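Long-range contacts in protein-tyrosine-phosphatase PTP1 (Arabidopsis thaliana, PDB 6KRW), which removes phosphate from phosphotyrosine in proteins, dephosphorylating and probably inhibiting the MAP kinase MPK6, and modulates plant defence responses: residues A[135-140]-A[201-206]; A[207-212]-A[285-290]; A[215-220]-A[296-301]. One frame throughout, in Å; residues are numbered along the deposited sequence. Where two conformers were deposited one is given.

How the interactions relate
Interactions 1 and 2 follow one another along the loop between strand 194-200 and helix 214-223, first against the loop after strand 131-134, then against the start of helix 285-303. Both are partly buried and lie beside the catalytic pocket, mixing polar bonds with apolar and aromatic packing. Interaction 3 is buried and away from the annotated sites; it joins helix 214-223 to a later part of helix 285-303, the helix it shares with interaction 2, and depends mainly on charge. The three meet round V216, whose CG2 touches Y201 and W204 of interaction 1 and P210 and F290 of interaction 2.

Interaction 1: A[135-140]-A[201-206]; sequences LTRLVD and YPEWPD
R137 crosses the P202 ring at about a right angle and brings the edge of its guanidinium to two acceptors of the 201-206 loop. Its CG lies beside the backbone N (chi1 -61°), and the straight chain from there carries NE to the backbone carbonyl of P202, with R137 NE 3.0 Å from P202 O and the donor somewhat tilted from the carbonyl plane. On the way, R137 CG rests 3.9 Å from P202 CB. The salt bridge comes from the next nitrogen: R137 NH2 donates to E203 OE1 at 2.9 Å, on the syn side of the carboxylate. E203 starts out away from R137, and a bend at chi2 (-47°) turns its carboxylate back. The two charged planes stand 64° apart and NE is already bonded to P202 O, consistent with a single-oxygen bridge rather than a side-by-side pair. Long polar chains suit this outer end of the contact, where E203 is exposed.

W204, P205 and D206 spell the WPD loop of classical tyrosine phosphatases, and D206 is inferred to bind substrate. The tryptophan belongs to the buried end. L135 and W204 run side by side, pointing the same way, with L135 CD2 4.1 Å from W204 CE3 and L135 CD1 close to W204 CZ3. The two methyls of leucine thus give the indole a broad apolar surface, and CD2 alone also reaches Y201, at the ring edge, 4.3 Å from Y201 CB. The indole nitrogen of W204 is bonded to G208 O, while its backbone O receives R243 NH1. Between the two ends, T136 OG1 donates to R137 O at 2.7 Å, in the carbonyl plane and on a lone pair. Farther along, K146 forms salt bridges to both D140 and D206.

Interaction 2: A[207-212]-A[285-290]; sequences HGVPKD and MDQYFF. With FLC (citrate anion), chain D.
P210 lies over one face of the F290 ring, its CD 3.8 Å from the ring centroid and 18° off the normal, a CH-pi contact in which the two side chains cross at about a right angle. At the edge of the same ring, near its plane, F290 CE1 meets D212 O at 3.5 Å. The W204 indole also meets F290. The H207 ring carries CA of a citrate over its centre. This is the arm of the WPD loop beyond its aspartate, laid along the start of helix 285-303, which in sequence comes just after the glutamine loop that holds Q283.

F290 CG is anti to the backbone N (chi1 -177°), which aims the ring at P210; a rigid proline matches that flat surface well. V209 CG1 rests on the first turn of the helix, 3.8 Å from F290 CB and 3.5 Å from D286 O.

Q287 is the polar centre, buried and extended beyond CG. Its NE2 donates in the amide plane to a lone pair of G208 O, at 3.1 Å and 163°, and also to OA2 of the citrate, while Q287 OE1 accepts Q283 N. Three bonds thus fix the rotation of the amide. With a leucine here, G208 O would probably lose this donor and keep that of W204 NE1, and Q283 N would be without its acceptor.

The citrate, probably from the crystallisation liquor, also takes bonds from backbone nitrogens of S238, A239, I241 and G242 and from R243, residues assigned by similarity to substrate binding. Its oxygen OA2 receives a second bond within this contact, from H207 N at 3.1 Å.

Interaction 3: A[215-220]-A[296-301]; sequences AVREIL and VDELED
R217 reaches from helix 215-220 to helix 296-301 and packs closely against D297, E298 and D301. Over one face of its guanidinium lies the D297 methylene, with R217 NE 3.3 Å from D297 CB. Two carboxylates come to the edge. R217 NH1 donates to E298 OE1 at 3.0 Å, nearly straight along the C-O bond of the acid, and to D301 OD2 at 2.7 Å. The aspartate oxygen is met from above its own carboxylate plane, although it lies near the guanidinium plane. A bend at chi3 (-54°) of R217 turns the head so that NH1 points into this pair, and E298 bends at chi2 to meet it. Arginine suits the place because one flat cation can serve several acids while its methylenes pack; R217 CD lies 3.7 Å from E298 CB. NE is also used, donating to T213 OG1.

Apolar contact is thinner: L220 CD2 touches E298 CG at 4.1 Å, and segments 215-220 and 296-301 cross at -56° with their axes no nearer than 10.7 Å. The NH2 end of the guanidinium is the wet part. R217 NH2 donates to two waters: one gives D297 OD2 a weak hydrogen bond, the other a firmer one to D301 OD1, 2.7 Å away. With all five N-H groups engaged, the head is probably held against rotation.

The acids have further mates. K221 forms salt bridges with E298 OE2 and D301 OD2, E298 OE2 also meets Y224 OH, and D297 OD2 pairs with T213 OG1. Three acids at positions i, i+1 and i+4 thus line one helix opposite R217, whose bonds to E298 and D301 make a salt-bridge network joining two helices of the tyrosine phosphatase fold.

Interaction 1: A[135-140]-A[201-206]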
loop_
_atom_site.group_PDB
_atom_site.type_symbol
_atom_site.label_atom_id
_atom_site.label_comp_id
_atom_site.label_asym_id
_atom_site.label_seq_id
_atom_site.Cartn_x
_atom_site.Cartn_y
_atom_site.Cartn_z
ATOM N N LEU A 135 2.215 3.656 -6.594
ATOM C CA LEU A 135 2.461 2.576 -7.582
ATOM C C LEU A 135 1.749 2.881 -8.892
ATOM O O LEU A 135 1.395 1.964 -9.598
ATOM C CB LEU A 135 1.975 1.251 -6.982
ATOM C CG LEU A 135 2.644 0.880 -5.671
ATOM C CD1 LEU A 135 1.904 -0.317 -5.030
ATOM C CD2 LEU A 135 4.118 0.577 -5.845
ATOM N N THR A 136 1.605 4.154 -9.231
ATOM C CA THR A 136 0.912 4.518 -10.485
ATOM C C THR A 136 1.579 5.777 -11.062
ATOM O O THR A 136 2.154 6.502 -10.295
ATOM C CB THR A 136 -0.575 4.802 -10.237
ATOM O OG1 THR A 136 -1.319 5.077 -11.428
ATOM C CG2 THR A 136 -0.804 5.920 -9.248
ATOM N N ARG A 137 1.342 5.941 -12.345
ATOM C CA ARG A 137 1.503 7.246 -13.018
ATOM C C ARG A 137 0.275 8.097 -12.729
ATOM O O ARG A 137 -0.790 7.537 -12.397
ATOM C CB ARG A 137 1.669 7.071 -14.534
ATOM C CG ARG A 137 2.890 6.261 -14.930
ATOM C CD ARG A 137 2.961 6.176 -16.456
ATOM N NE ARG A 137 4.108 5.422 -16.898
ATOM C CZ ARG A 137 4.478 5.347 -18.192
ATOM N NH1 ARG A 137 3.685 5.836 -19.133
ATOM N NH2 ARG A 137 5.585 4.710 -18.541
ATOM N N LEU A 138 0.414 9.412 -12.889
ATOM C CA LEU A 138 -0.772 10.302 -12.838
ATOM C C LEU A 138 -1.730 9.958 -13.984
ATOM O O LEU A 138 -2.936 10.032 -13.794
ATOM C CB LEU A 138 -0.306 11.765 -12.870
ATOM C CG LEU A 138 0.602 12.205 -11.714
ATOM C CD1 LEU A 138 1.093 13.631 -11.919
ATOM C CD2 LEU A 138 -0.089 12.072 -10.364
ATOM N N VAL A 139 -1.206 9.745 -15.209
ATOM C CA VAL A 139 -2.066 9.492 -16.408
ATOM C C VAL A 139 -1.535 8.275 -17.157
ATOM O O VAL A 139 -0.320 8.165 -17.291
ATOM C CB VAL A 139 -2.109 10.714 -17.344
ATOM C CG1 VAL A 139 -3.119 10.523 -18.476
ATOM C CG2 VAL A 139 -2.376 11.994 -16.564
ATOM N N ASP A 140 -2.422 7.420 -17.661
ATOM C CA ASP A 140 -1.981 6.184 -18.359
ATOM C C ASP A 140 -1.797 6.527 -19.840
ATOM O O ASP A 140 -2.053 7.695 -20.231
ATOM C CB ASP A 140 -2.939 5.012 -18.136
ATOM C CG ASP A 140 -4.239 5.053 -18.931
ATOM O OD1 ASP A 140 -4.484 6.041 -19.667
ATOM O OD2 ASP A 140 -5.001 4.076 -18.811
ATOM N N TYR A 201 6.750 4.604 -8.123
ATOM C CA TYR A 201 7.121 3.568 -9.112
ATOM C C TYR A 201 6.214 3.688 -10.355
ATOM O O TYR A 201 5.085 3.245 -10.316
ATOM C CB TYR A 201 7.054 2.184 -8.479
ATOM C CG TYR A 201 7.454 1.075 -9.405
ATOM C CD1 TYR A 201 8.489 1.237 -10.323
ATOM C CD2 TYR A 201 6.831 -0.151 -9.352
ATOM C CE1 TYR A 201 8.864 0.212 -11.181
ATOM C CE2 TYR A 201 7.199 -1.188 -10.188
ATOM C CZ TYR A 201 8.224 -1.016 -11.096
ATOM O OH TYR A 201 8.557 -2.061 -11.903
ATOM N N PRO A 202 6.597 4.327 -11.545
ATOM C CA PRO A 202 5.736 4.511 -12.791
ATOM C C PRO A 202 5.723 3.352 -13.803
ATOM O O PRO A 202 5.018 3.455 -14.784
ATOM C CB PRO A 202 6.392 5.768 -13.398
ATOM C CG PRO A 202 7.861 5.583 -13.077
ATOM C CD PRO A 202 7.890 4.998 -11.683
ATOM N N GLU A 203 6.315 2.209 -13.433
ATOM C CA GLU A 203 6.393 1.145 -14.473
ATOM C C GLU A 203 5.594 -0.073 -14.023
ATOM O O GLU A 203 5.949 -1.199 -14.351
ATOM C CB GLU A 203 7.842 0.819 -14.787
ATOM C CG GLU A 203 8.546 1.964 -15.511
ATOM C CD GLU A 203 7.783 2.573 -16.687
ATOM O OE1 GLU A 203 7.683 3.819 -16.739
ATOM O OE2 GLU A 203 7.304 1.821 -17.577
ATOM N N TRP A 204 4.495 0.181 -13.336
ATOM C CA TRP A 204 3.563 -0.914 -12.977
ATOM C C TRP A 204 2.217 -0.565 -13.593
ATOM O O TRP A 204 1.471 0.248 -13.046
ATOM C CB TRP A 204 3.480 -1.053 -11.463
ATOM C CG TRP A 204 2.804 -2.300 -10.975
ATOM C CD1 TRP A 204 1.970 -3.119 -11.662
ATOM C CD2 TRP A 204 2.941 -2.870 -9.671
ATOM N NE1 TRP A 204 1.562 -4.168 -10.876
ATOM C CE2 TRP A 204 2.168 -4.061 -9.659
ATOM C CE3 TRP A 204 3.670 -2.526 -8.528
ATOM C CZ2 TRP A 204 2.046 -4.868 -8.535
ATOM C CZ3 TRP A 204 3.553 -3.338 -7.417
ATOM C CH2 TRP A 204 2.762 -4.488 -7.428
ATOM N N PRO A 205 1.879 -1.163 -14.746
ATOM C CA PRO A 205 0.640 -0.824 -15.433
ATOM C C PRO A 205 -0.617 -1.233 -14.658
ATOM O O PRO A 205 -0.629 -2.251 -13.980
ATOM C CB PRO A 205 0.705 -1.566 -16.775
ATOM C CG PRO A 205 1.864 -2.543 -16.655
ATOM C CD PRO A 205 2.709 -2.131 -15.469
ATOM N N ASP A 206 -1.648 -0.418 -14.818
ATOM C CA ASP A 206 -2.986 -0.621 -14.239
ATOM C C ASP A 206 -3.483 -1.995 -14.720
ATOM O O ASP A 206 -3.410 -2.299 -15.917
ATOM C CB ASP A 206 -3.844 0.588 -14.622
ATOM C CG ASP A 206 -5.336 0.365 -14.494
ATOM O OD1 ASP A 206 -5.720 -0.699 -14.031
ATOM O OD2 ASP A 206 -6.101 1.265 -14.856
#

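Interaction 2: A[207-212]-A[285-290]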
loop_
_atom_site.group_PDB
_atom_site.type_symbol
_atom_site.label_atom_id
_atom_site.label_comp_id
_atom_site.label_asym_id
_atom_site.label_seq_id
_atom_site.Cartn_x
_atom_site.Cartn_y
_atom_site.Cartn_z
ATOM N N HIS A 207 -3.895 -2.837 -13.776
ATOM C CA HIS A 207 -4.432 -4.202 -14.021
ATOM C C HIS A 207 -3.365 -5.102 -14.655
ATOM O O HIS A 207 -3.722 -6.101 -15.249
ATOM C CB HIS A 207 -5.787 -4.119 -14.746
ATOM C CG HIS A 207 -6.911 -3.830 -13.803
ATOM N ND1 HIS A 207 -7.055 -4.512 -12.600
ATOM C CD2 HIS A 207 -7.934 -2.948 -13.851
ATOM C CE1 HIS A 207 -8.107 -4.059 -11.963
ATOM N NE2 HIS A 207 -8.661 -3.097 -12.698
ATOM N N GLY A 208 -2.090 -4.791 -14.445
ATOM C CA GLY A 208 -0.972 -5.558 -15.012
ATOM C C GLY A 208 0.109 -5.755 -13.990
ATOM O O GLY A 208 -0.202 -5.612 -12.744
ATOM N N VAL A 209 1.317 -6.070 -14.464
ATOM C CA VAL A 209 2.463 -6.427 -13.586
ATOM C C VAL A 209 3.729 -5.877 -14.214
ATOM O O VAL A 209 3.812 -5.733 -15.446
ATOM C CB VAL A 209 2.592 -7.946 -13.329
ATOM C CG1 VAL A 209 1.443 -8.461 -12.495
ATOM C CG2 VAL A 209 2.749 -8.738 -14.618
ATOM N N PRO A 210 4.735 -5.549 -13.379
ATOM C CA PRO A 210 6.047 -5.152 -13.877
ATOM C C PRO A 210 6.697 -6.287 -14.670
ATOM O O PRO A 210 6.310 -7.415 -14.551
ATOM C CB PRO A 210 6.864 -4.814 -12.622
ATOM C CG PRO A 210 5.821 -4.591 -11.541
ATOM C CD PRO A 210 4.669 -5.485 -11.912
ATOM N N LYS A 211 7.690 -5.944 -15.476
ATOM C CA LYS A 211 8.412 -6.978 -16.264
ATOM C C LYS A 211 9.328 -7.816 -15.359
ATOM O O LYS A 211 9.639 -8.946 -15.763
ATOM C CB LYS A 211 9.168 -6.308 -17.417
ATOM C CG LYS A 211 8.317 -5.316 -18.202
ATOM C CD LYS A 211 7.024 -5.906 -18.743
ATOM C CE LYS A 211 5.904 -4.893 -18.872
ATOM N NZ LYS A 211 5.228 -4.619 -17.576
ATOM N N ASP A 212 9.765 -7.288 -14.208
ATOM C CA ASP A 212 10.608 -8.073 -13.268
ATOM C C ASP A 212 10.272 -7.626 -11.840
ATOM O O ASP A 212 9.470 -6.727 -11.685
ATOM C CB ASP A 212 12.086 -7.960 -13.653
ATOM C CG ASP A 212 12.633 -6.558 -13.509
ATOM O OD1 ASP A 212 12.537 -5.983 -12.402
ATOM O OD2 ASP A 212 13.220 -6.082 -14.493
ATOM N N MET A 285 -4.909 -12.487 -11.720
ATOM C CA MET A 285 -4.102 -13.710 -11.505
ATOM C C MET A 285 -2.624 -13.401 -11.792
ATOM O O MET A 285 -1.771 -13.925 -11.075
ATOM C CB MET A 285 -4.606 -14.855 -12.387
ATOM C CG MET A 285 -3.906 -16.169 -12.116
ATOM S SD MET A 285 -4.498 -17.540 -13.146
ATOM C CE MET A 285 -6.094 -17.831 -12.385
ATOM N N ASP A 286 -2.320 -12.541 -12.771
ATOM C CA ASP A 286 -0.905 -12.156 -12.984
ATOM C C ASP A 286 -0.344 -11.423 -11.761
ATOM O O ASP A 286 0.814 -11.688 -11.393
ATOM C CB ASP A 286 -0.748 -11.311 -14.251
ATOM C CG ASP A 286 -0.844 -12.102 -15.535
ATOM O OD1 ASP A 286 -0.764 -13.351 -15.485
ATOM O OD2 ASP A 286 -0.991 -11.461 -16.575
ATOM N N GLN A 287 -1.150 -10.592 -11.090
ATOM C CA GLN A 287 -0.678 -9.907 -9.867
ATOM C C GLN A 287 -0.425 -10.936 -8.768
ATOM O O GLN A 287 0.530 -10.789 -8.045
ATOM C CB GLN A 287 -1.669 -8.828 -9.428
ATOM C CG GLN A 287 -1.545 -7.578 -10.295
ATOM C CD GLN A 287 -2.648 -6.583 -10.052
ATOM O OE1 GLN A 287 -3.532 -6.810 -9.225
ATOM N NE2 GLN A 287 -2.615 -5.462 -10.757
ATOM N N TYR A 288 -1.286 -11.954 -8.672
ATOM C CA TYR A 288 -1.108 -12.994 -7.643
ATOM C C TYR A 288 0.176 -13.772 -7.910
ATOM O O TYR A 288 0.936 -14.017 -7.004
ATOM C CB TYR A 288 -2.371 -13.864 -7.624
ATOM C CG TYR A 288 -2.439 -14.805 -6.455
ATOM C CD1 TYR A 288 -2.686 -14.318 -5.181
ATOM C CD2 TYR A 288 -2.224 -16.154 -6.611
ATOM C CE1 TYR A 288 -2.739 -15.166 -4.092
ATOM C CE2 TYR A 288 -2.305 -17.016 -5.527
ATOM C CZ TYR A 288 -2.513 -16.510 -4.259
ATOM O OH TYR A 288 -2.601 -17.344 -3.161
ATOM N N PHE A 289 0.428 -14.105 -9.171
ATOM C CA PHE A 289 1.703 -14.776 -9.551
ATOM C C PHE A 289 2.883 -13.859 -9.212
ATOM O O PHE A 289 3.920 -14.338 -8.727
ATOM C CB PHE A 289 1.707 -15.164 -11.034
ATOM C CG PHE A 289 1.193 -16.555 -11.283
ATOM C CD1 PHE A 289 2.050 -17.644 -11.258
ATOM C CD2 PHE A 289 -0.146 -16.777 -11.541
ATOM C CE1 PHE A 289 1.576 -18.921 -11.498
ATOM C CE2 PHE A 289 -0.623 -18.068 -11.746
ATOM C CZ PHE A 289 0.240 -19.133 -11.747
ATOM N N PHE A 290 2.735 -12.567 -9.477
ATOM C CA PHE A 290 3.837 -11.604 -9.210
ATOM C C PHE A 290 4.157 -11.588 -7.712
ATOM O O PHE A 290 5.313 -11.493 -7.339
ATOM C CB PHE A 290 3.475 -10.227 -9.758
ATOM C CG PHE A 290 4.554 -9.189 -9.601
ATOM C CD1 PHE A 290 5.605 -9.112 -10.507
ATOM C CD2 PHE A 290 4.535 -8.285 -8.559
ATOM C CE1 PHE A 290 6.602 -8.158 -10.349
ATOM C CE2 PHE A 290 5.529 -7.330 -8.403
ATOM C CZ PHE A 290 6.571 -7.267 -9.312
HETATM C CAC FLC D . -4.619 -1.896 -10.385
HETATM C CA FLC D . -5.735 -1.075 -10.975
HETATM C CB FLC D . -6.354 -0.112 -9.967
HETATM C CBC FLC D . -6.721 -0.964 -8.729
HETATM C CG FLC D . -7.632 0.485 -10.575
HETATM C CGC FLC D . -7.508 1.309 -11.849
HETATM O OA1 FLC D . -3.976 -1.436 -9.494
HETATM O OA2 FLC D . -4.489 -2.974 -10.751
HETATM O OB1 FLC D . -6.268 -0.648 -7.643
HETATM O OB2 FLC D . -7.434 -1.949 -8.960
HETATM O OG1 FLC D . -6.395 1.752 -12.204
HETATM O OG2 FLC D . -8.568 1.532 -12.469
HETATM O OHB FLC D . -5.429 0.906 -9.601
#

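Interaction 3: A[215-220]-A[296-301]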
loop_
_atom_site.group_PDB
_atom_site.type_symbol
_atom_site.label_atom_id
_atom_site.label_comp_id
_atom_site.label_asym_id
_atom_site.label_seq_id
_atom_site.Cartn_x
_atom_site.Cartn_y
_atom_site.Cartn_z
ATOM N N ALA A 215 12.409 -3.580 -8.982
ATOM C CA ALA A 215 12.037 -2.243 -8.450
ATOM C C ALA A 215 11.100 -2.426 -7.242
ATOM O O ALA A 215 11.292 -1.786 -6.196
ATOM C CB ALA A 215 11.367 -1.437 -9.524
ATOM N N VAL A 216 10.150 -3.340 -7.354
ATOM C CA VAL A 216 9.209 -3.526 -6.211
ATOM C C VAL A 216 9.972 -4.034 -4.983
ATOM O O VAL A 216 9.730 -3.537 -3.859
ATOM C CB VAL A 216 8.074 -4.458 -6.636
ATOM C CG1 VAL A 216 7.245 -4.824 -5.416
ATOM C CG2 VAL A 216 7.182 -3.798 -7.653
ATOM N N ARG A 217 10.914 -4.947 -5.166
ATOM C CA ARG A 217 11.713 -5.431 -4.016
ATOM C C ARG A 217 12.614 -4.317 -3.476
ATOM O O ARG A 217 12.866 -4.310 -2.268
ATOM C CB ARG A 217 12.464 -6.705 -4.398
ATOM C CG ARG A 217 11.533 -7.900 -4.521
ATOM C CD ARG A 217 12.252 -9.207 -4.761
ATOM N NE ARG A 217 13.137 -9.166 -5.905
ATOM C CZ ARG A 217 14.460 -9.105 -5.853
ATOM N NH1 ARG A 217 15.090 -9.048 -4.691
ATOM N NH2 ARG A 217 15.151 -9.112 -6.974
ATOM N N GLU A 218 13.097 -3.400 -4.319
ATOM C CA GLU A 218 13.890 -2.281 -3.769
ATOM C C GLU A 218 13.027 -1.428 -2.831
ATOM O O GLU A 218 13.550 -0.945 -1.817
ATOM C CB GLU A 218 14.495 -1.464 -4.906
ATOM C CG GLU A 218 15.406 -0.384 -4.374
ATOM C CD GLU A 218 16.156 0.415 -5.424
ATOM O OE1 GLU A 218 16.554 -0.161 -6.442
ATOM O OE2 GLU A 218 16.174 1.607 -5.251
ATOM N N ILE A 219 11.750 -1.234 -3.151
ATOM C CA ILE A 219 10.865 -0.480 -2.212
ATOM C C ILE A 219 10.882 -1.194 -0.857
ATOM O O ILE A 219 11.111 -0.548 0.165
ATOM C CB ILE A 219 9.440 -0.374 -2.763
ATOM C CG1 ILE A 219 9.384 0.329 -4.118
ATOM C CG2 ILE A 219 8.515 0.278 -1.729
ATOM C CD1 ILE A 219 8.030 0.307 -4.779
ATOM N N LEU A 220 10.697 -2.511 -0.857
ATOM C CA LEU A 220 10.685 -3.248 0.430
ATOM C C LEU A 220 12.042 -3.134 1.121
ATOM O O LEU A 220 12.091 -2.912 2.347
ATOM C CB LEU A 220 10.310 -4.710 0.162
ATOM C CG LEU A 220 10.433 -5.647 1.362
ATOM C CD1 LEU A 220 9.554 -5.158 2.517
ATOM C CD2 LEU A 220 10.048 -7.069 0.968
ATOM N N VAL A 296 9.529 -15.100 -3.562
ATOM C CA VAL A 296 10.649 -16.049 -3.813
ATOM C C VAL A 296 11.942 -15.268 -4.047
ATOM O O VAL A 296 12.966 -15.638 -3.433
ATOM C CB VAL A 296 10.325 -17.002 -4.971
ATOM C CG1 VAL A 296 11.570 -17.709 -5.487
ATOM C CG2 VAL A 296 9.275 -18.010 -4.548
ATOM N N ASP A 297 11.910 -14.258 -4.916
ATOM C CA ASP A 297 13.142 -13.498 -5.282
ATOM C C ASP A 297 13.705 -12.842 -4.018
ATOM O O ASP A 297 14.932 -12.867 -3.824
ATOM C CB ASP A 297 12.847 -12.458 -6.357
ATOM C CG ASP A 297 12.563 -13.082 -7.710
ATOM O OD1 ASP A 297 12.777 -14.308 -7.849
ATOM O OD2 ASP A 297 12.077 -12.347 -8.608
ATOM N N GLU A 298 12.812 -12.342 -3.145
ATOM C CA GLU A 298 13.320 -11.646 -1.947
ATOM C C GLU A 298 13.884 -12.664 -0.958
ATOM O O GLU A 298 14.914 -12.385 -0.321
ATOM C CB GLU A 298 12.273 -10.731 -1.335
ATOM C CG GLU A 298 12.852 -9.862 -0.243
ATOM C CD GLU A 298 13.945 -8.915 -0.690
ATOM O OE1 GLU A 298 14.058 -8.703 -1.895
ATOM O OE2 GLU A 298 14.634 -8.385 0.179
ATOM N N LEU A 299 13.206 -13.794 -0.775
ATOM C CA LEU A 299 13.719 -14.862 0.120
ATOM C C LEU A 299 15.073 -15.390 -0.386
ATOM O O LEU A 299 15.902 -15.746 0.471
ATOM C CB LEU A 299 12.700 -15.996 0.232
ATOM C CG LEU A 299 11.448 -15.669 1.048
ATOM C CD1 LEU A 299 10.409 -16.768 0.929
ATOM C CD2 LEU A 299 11.806 -15.417 2.514
ATOM N N GLU A 300 15.313 -15.407 -1.701
ATOM C CA GLU A 300 16.636 -15.811 -2.247
ATOM C C GLU A 300 17.692 -14.772 -1.852
ATOM O O GLU A 300 18.790 -15.199 -1.439
ATOM C CB GLU A 300 16.556 -15.993 -3.757
ATOM C CG GLU A 300 15.846 -17.249 -4.161
ATOM C CD GLU A 300 15.628 -17.433 -5.655
ATOM O OE1 GLU A 300 15.876 -16.470 -6.449
ATOM O OE2 GLU A 300 15.240 -18.570 -6.030
ATOM N N ASP A 301 17.360 -13.481 -1.919
ATOM C CA ASP A 301 18.290 -12.409 -1.475
ATOM C C ASP A 301 18.573 -12.556 0.019
ATOM O O ASP A 301 19.750 -12.474 0.404
ATOM C CB ASP A 301 17.711 -11.027 -1.733
ATOM C CG ASP A 301 17.926 -10.535 -3.142
ATOM O OD1 ASP A 301 18.520 -11.276 -3.937
ATOM O OD2 ASP A 301 17.493 -9.415 -3.423
HETATM O O HOH W 1 14.649 -10.572 -9.805
HETATM O O HOH W 2 18.024 -10.141 -6.336
#